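Local coordinates for YaeQ family protein (Pseudomonas syringae pv. tomato, PDB 2OT9) that is of unknown function but belongs to the YaeQ family, placed among the PD-(D/E)XK nuclease-like folds, and binds meso-tartaric acid in the crystal, at residues I129-Q134 with Q171-T176; N13-D18 with D151-E156. One frame throughout, in Å; residues are numbered along the deposited sequence.

Contact 1 of 2, residues I129-Q134 with Q171-T176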
# COMPACT_ATOMS: atom_id res chain seq x y z
N ILE A 129 4.07 -3.98 9.50
CA ILE A 129 4.12 -2.53 9.29
C ILE A 129 5.48 -2.14 8.74
O ILE A 129 6.52 -2.42 9.37
CB ILE A 129 3.87 -1.71 10.61
CG1 ILE A 129 2.53 -2.09 11.25
CG2 ILE A 129 3.94 -0.18 10.33
CD1 ILE A 129 2.30 -1.46 12.62
N ALA A 130 5.47 -1.49 7.58
CA ALA A 130 6.68 -0.95 6.98
C ALA A 130 6.43 0.51 6.66
O ALA A 130 5.29 0.91 6.39
CB ALA A 130 7.01 -1.71 5.70
N ALA A 131 7.47 1.33 6.72
CA ALA A 131 7.35 2.75 6.39
C ALA A 131 8.02 3.06 5.04
O ALA A 131 9.10 2.53 4.75
CB ALA A 131 7.97 3.60 7.49
N VAL A 132 7.39 3.92 4.25
CA VAL A 132 7.93 4.39 2.98
C VAL A 132 8.67 5.71 3.25
O VAL A 132 8.09 6.61 3.85
CB VAL A 132 6.78 4.68 1.96
CG1 VAL A 132 7.35 5.14 0.62
CG2 VAL A 132 5.87 3.44 1.76
N PRO A 133 9.95 5.82 2.83
CA PRO A 133 10.72 7.07 3.06
C PRO A 133 10.10 8.26 2.31
O PRO A 133 9.63 8.09 1.18
CB PRO A 133 12.11 6.76 2.47
CG PRO A 133 12.18 5.27 2.40
CD PRO A 133 10.76 4.79 2.16
N GLN A 134 10.10 9.44 2.92
CA GLN A 134 9.38 10.57 2.34
C GLN A 134 10.02 11.10 1.06
O GLN A 134 9.31 11.52 0.15
CB GLN A 134 9.16 11.72 3.35
CG GLN A 134 8.22 12.88 2.83
CD GLN A 134 6.69 12.57 2.79
OE1 GLN A 134 5.91 13.37 2.26
NE2 GLN A 134 6.28 11.44 3.34
N GLN A 171 13.22 1.75 -0.46
CA GLN A 171 13.68 0.87 0.59
C GLN A 171 12.76 0.99 1.80
O GLN A 171 12.76 2.00 2.49
CB GLN A 171 15.14 1.19 0.95
CG GLN A 171 15.76 0.16 1.89
CD GLN A 171 15.67 -1.26 1.33
OE1 GLN A 171 16.19 -1.55 0.26
NE2 GLN A 171 14.98 -2.14 2.06
N LEU A 172 11.96 -0.05 2.04
CA LEU A 172 10.97 0.02 3.11
C LEU A 172 11.67 -0.19 4.43
O LEU A 172 12.58 -1.00 4.53
CB LEU A 172 9.90 -1.04 2.91
CG LEU A 172 9.12 -0.99 1.60
CD1 LEU A 172 8.23 -2.22 1.52
CD2 LEU A 172 8.29 0.33 1.44
N GLN A 173 11.27 0.57 5.44
CA GLN A 173 11.75 0.34 6.80
C GLN A 173 10.73 -0.51 7.53
O GLN A 173 9.62 -0.05 7.76
CB GLN A 173 11.97 1.66 7.55
CG GLN A 173 12.45 1.43 9.02
CD GLN A 173 12.58 2.72 9.83
OE1 GLN A 173 11.64 3.51 9.93
NE2 GLN A 173 13.74 2.91 10.43
N TRP A 174 11.09 -1.73 7.90
CA TRP A 174 10.17 -2.61 8.64
C TRP A 174 10.10 -2.24 10.12
O TRP A 174 11.13 -2.26 10.81
CB TRP A 174 10.53 -4.09 8.43
CG TRP A 174 10.14 -4.49 7.05
CD1 TRP A 174 10.94 -4.47 5.93
CD2 TRP A 174 8.84 -4.89 6.61
NE1 TRP A 174 10.20 -4.85 4.83
CE2 TRP A 174 8.91 -5.11 5.22
CE3 TRP A 174 7.61 -5.10 7.27
CZ2 TRP A 174 7.81 -5.53 4.47
CZ3 TRP A 174 6.51 -5.49 6.52
CH2 TRP A 174 6.62 -5.72 5.14
N LEU A 175 8.91 -1.90 10.61
CA LEU A 175 8.69 -1.62 12.03
C LEU A 175 8.29 -2.89 12.80
O LEU A 175 8.75 -3.12 13.93
CB LEU A 175 7.63 -0.52 12.23
CG LEU A 175 8.09 0.92 11.99
CD1 LEU A 175 8.37 1.19 10.55
CD2 LEU A 175 7.07 1.95 12.54
N THR A 176 7.44 -3.71 12.20
CA THR A 176 7.03 -4.98 12.79
C THR A 176 6.67 -5.97 11.67
O THR A 176 6.21 -5.56 10.61
CB THR A 176 5.84 -4.81 13.78
OG1 THR A 176 5.69 -6.00 14.57
CG2 THR A 176 4.55 -4.54 13.04

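Contact 2 of 2, residues N13-D18 with D151-E156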
# COMPACT_ATOMS: atom_id res chain seq x y z
N ASN A 13 3.92 -3.01 -15.08
CA ASN A 13 4.75 -4.16 -15.46
C ASN A 13 5.57 -4.58 -14.26
O ASN A 13 6.50 -3.87 -13.85
CB ASN A 13 5.68 -3.84 -16.64
CG ASN A 13 4.92 -3.47 -17.90
OD1 ASN A 13 3.86 -4.02 -18.18
ND2 ASN A 13 5.46 -2.54 -18.67
N LEU A 14 5.22 -5.73 -13.68
CA LEU A 14 5.82 -6.21 -12.44
C LEU A 14 6.78 -7.37 -12.67
O LEU A 14 6.41 -8.37 -13.31
CB LEU A 14 4.70 -6.62 -11.47
CG LEU A 14 5.06 -7.23 -10.11
CD1 LEU A 14 5.86 -6.25 -9.24
CD2 LEU A 14 3.79 -7.71 -9.41
N THR A 15 8.01 -7.22 -12.18
CA THR A 15 9.04 -8.26 -12.21
C THR A 15 9.52 -8.46 -10.77
O THR A 15 10.44 -7.77 -10.29
CB THR A 15 10.26 -7.86 -13.10
OG1 THR A 15 9.82 -7.65 -14.45
CG2 THR A 15 11.29 -8.95 -13.11
N ASP A 16 8.86 -9.37 -10.07
CA ASP A 16 9.13 -9.60 -8.66
C ASP A 16 10.00 -10.84 -8.56
O ASP A 16 9.51 -11.97 -8.64
CB ASP A 16 7.82 -9.71 -7.88
CG ASP A 16 8.01 -10.05 -6.41
OD1 ASP A 16 9.12 -10.43 -5.97
OD2 ASP A 16 7.01 -9.93 -5.67
N LEU A 17 11.30 -10.62 -8.41
CA LEU A 17 12.27 -11.71 -8.40
C LEU A 17 12.26 -12.48 -7.09
O LEU A 17 12.72 -13.60 -7.04
CB LEU A 17 13.66 -11.17 -8.70
CG LEU A 17 13.79 -10.45 -10.04
CD1 LEU A 17 15.18 -9.92 -10.17
CD2 LEU A 17 13.44 -11.36 -11.22
N ASP A 18 11.75 -11.86 -6.03
CA ASP A 18 11.66 -12.52 -4.73
C ASP A 18 10.56 -13.58 -4.69
O ASP A 18 10.73 -14.62 -4.06
CB ASP A 18 11.43 -11.48 -3.63
CG ASP A 18 12.64 -10.60 -3.38
OD1 ASP A 18 13.75 -10.95 -3.87
OD2 ASP A 18 12.49 -9.56 -2.70
N ASP A 151 7.23 0.57 -14.38
CA ASP A 151 7.90 -0.73 -14.36
C ASP A 151 8.44 -0.92 -12.96
O ASP A 151 9.20 -0.08 -12.47
CB ASP A 151 9.07 -0.77 -15.33
CG ASP A 151 8.64 -0.87 -16.79
OD1 ASP A 151 7.43 -0.83 -17.10
OD2 ASP A 151 9.55 -1.01 -17.63
N VAL A 152 8.06 -2.02 -12.32
CA VAL A 152 8.50 -2.31 -10.96
C VAL A 152 9.31 -3.61 -10.92
O VAL A 152 8.86 -4.65 -11.41
CB VAL A 152 7.30 -2.41 -9.98
CG1 VAL A 152 7.75 -2.90 -8.58
CG2 VAL A 152 6.59 -1.04 -9.86
N MSE A 153 10.51 -3.52 -10.35
CA MSE A 153 11.31 -4.70 -10.06
C MSE A 153 11.46 -4.81 -8.55
O MSE A 153 11.79 -3.82 -7.87
CB MSE A 153 12.67 -4.65 -10.74
CG MSE A 153 13.61 -5.81 -10.32
SE MSE A 153 15.22 -5.91 -11.39
CE MSE A 153 14.42 -6.70 -12.96
N ILE A 154 11.20 -6.00 -8.03
CA ILE A 154 11.37 -6.27 -6.59
C ILE A 154 12.49 -7.30 -6.43
O ILE A 154 12.39 -8.45 -6.93
CB ILE A 154 10.04 -6.73 -5.94
CG1 ILE A 154 8.93 -5.69 -6.19
CG2 ILE A 154 10.22 -7.01 -4.43
CD1 ILE A 154 7.55 -6.06 -5.64
N SER A 155 13.55 -6.89 -5.75
CA SER A 155 14.73 -7.73 -5.57
C SER A 155 15.31 -7.58 -4.17
O SER A 155 15.59 -6.46 -3.72
CB SER A 155 15.77 -7.38 -6.64
OG SER A 155 16.92 -8.19 -6.51
N GLU A 156 15.47 -8.70 -3.47
CA GLU A 156 15.99 -8.70 -2.10
C GLU A 156 15.24 -7.70 -1.19
O GLU A 156 15.86 -7.00 -0.38
CB GLU A 156 17.51 -8.46 -2.10
CG GLU A 156 18.27 -9.50 -2.94
CD GLU A 156 19.79 -9.38 -2.85
OE1 GLU A 156 20.30 -8.49 -2.13
OE2 GLU A 156 20.48 -10.19 -3.52

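Contact 1 of 2, residues I129-Q134 with Q171-T176
The methyl group of A130 sits squarely over one face of the W174 indole, its CB 3.7 Å from the centroid of the six-membered ring and 8° off the ring normal, a CH-pi contact. W174 reaches it with CG anti to the carbonyl carbon (chi1 -73°); F49 of helix 37-49 also touches the indole. L172 CB lies beside the same methyl, and L172 CD2 runs alongside V132 CG2, 4.0 Å away. On the face carrying I129 and A131, T176 turns CG2 between its backbone N and carbonyl carbon, 3.6 Å from I129 CG1, while L175 CD1 rests 3.9 Å from A131 CB. W113 of helix 111-117 touches both I129 and L175. At the far end the ring of P133, at the N-cap position of helix 134-141, lays CG against Q171 O (3.3 Å). Between the strands, A131 and Q173 exchange two backbone hydrogen bonds. I129 N donates to T176 O, and I129 O accepts two bonds: a shorter one from L175 N (2.7 Å) and a longer one from T176 N (3.2 Å). With L175 and T176 both opposite I129, this is a classic beta bulge in an antiparallel pair, where segment 171-176 turns a corner at L175.

Contact 2 of 2, residues N13-D18 with D151-E156
N13-D16 and D151-S155 run side by side as parallel strands, their axes 4.6 Å apart and 10° from alignment, in the register N13-D151 to D16-I154. V152 is gripped on both its backbone polar atoms, giving its N-H to N13 O and receiving T15 N at its own O (2.8 Å); I154 repeats the pattern with T15 O and L17 N. On one face N13 and D151 lie alongside each other, and ND2 of N13 donates to OD1 of D151 (3.0 Å) from the syn side but 33° out of the carboxylate plane, the two flat groups being turned 51° apart. OD1 of N13 is hydrogen-bonded to the hydroxyl of S24 on strand 21-31. Farther along this face, the selenomethionine M153 bends at chi3 to bring CE to T15 CG2 (3.9 Å), with SE near L17 CD1. The other face is mainly apolar: L14 CD1 meets both V152 CG1 (3.9 Å) and I154 CD1 (4.0 Å). D16 lays its carboxylate across I154, D16 OD1 3.8 Å from I154 CB, while OD2 forms a salt bridge with R179. Just past the strand ends D18 receives E156 N on the syn lone pair of OD1 (2.9 Å), and its OD2 takes the N-H of G157; one carboxylate thus holds two successive amides as the chain turns toward strand 158-163. Strand 6-16 is thereby paired in parallel with strand 147-155 inside a mixed sheet, its other neighbour being the antiparallel strand 21-31.

From the N terminus, the chain lays down strands 6-16 and 21-31, then passes through helices 37-49, 89-96 and 111-117 and the strands among them before strand 127-131 supplies the first half of contact 1. After helix 134-141, strand 147-155 returns to strand 6-16, so contact 2 closes a loop of 132 residues. Strands 158-163 and 166-174 follow, the last pairing with 127-131 to close the 36-residue loop of contact 1. The two loops cross, because the segments alternate along the chain. Both contacts belong to one mixed sheet, their centres 18 Å apart: contact 2 joins strand 6-16 to strand 147-155, and contact 1 joins strand 166-174 to strand 127-131.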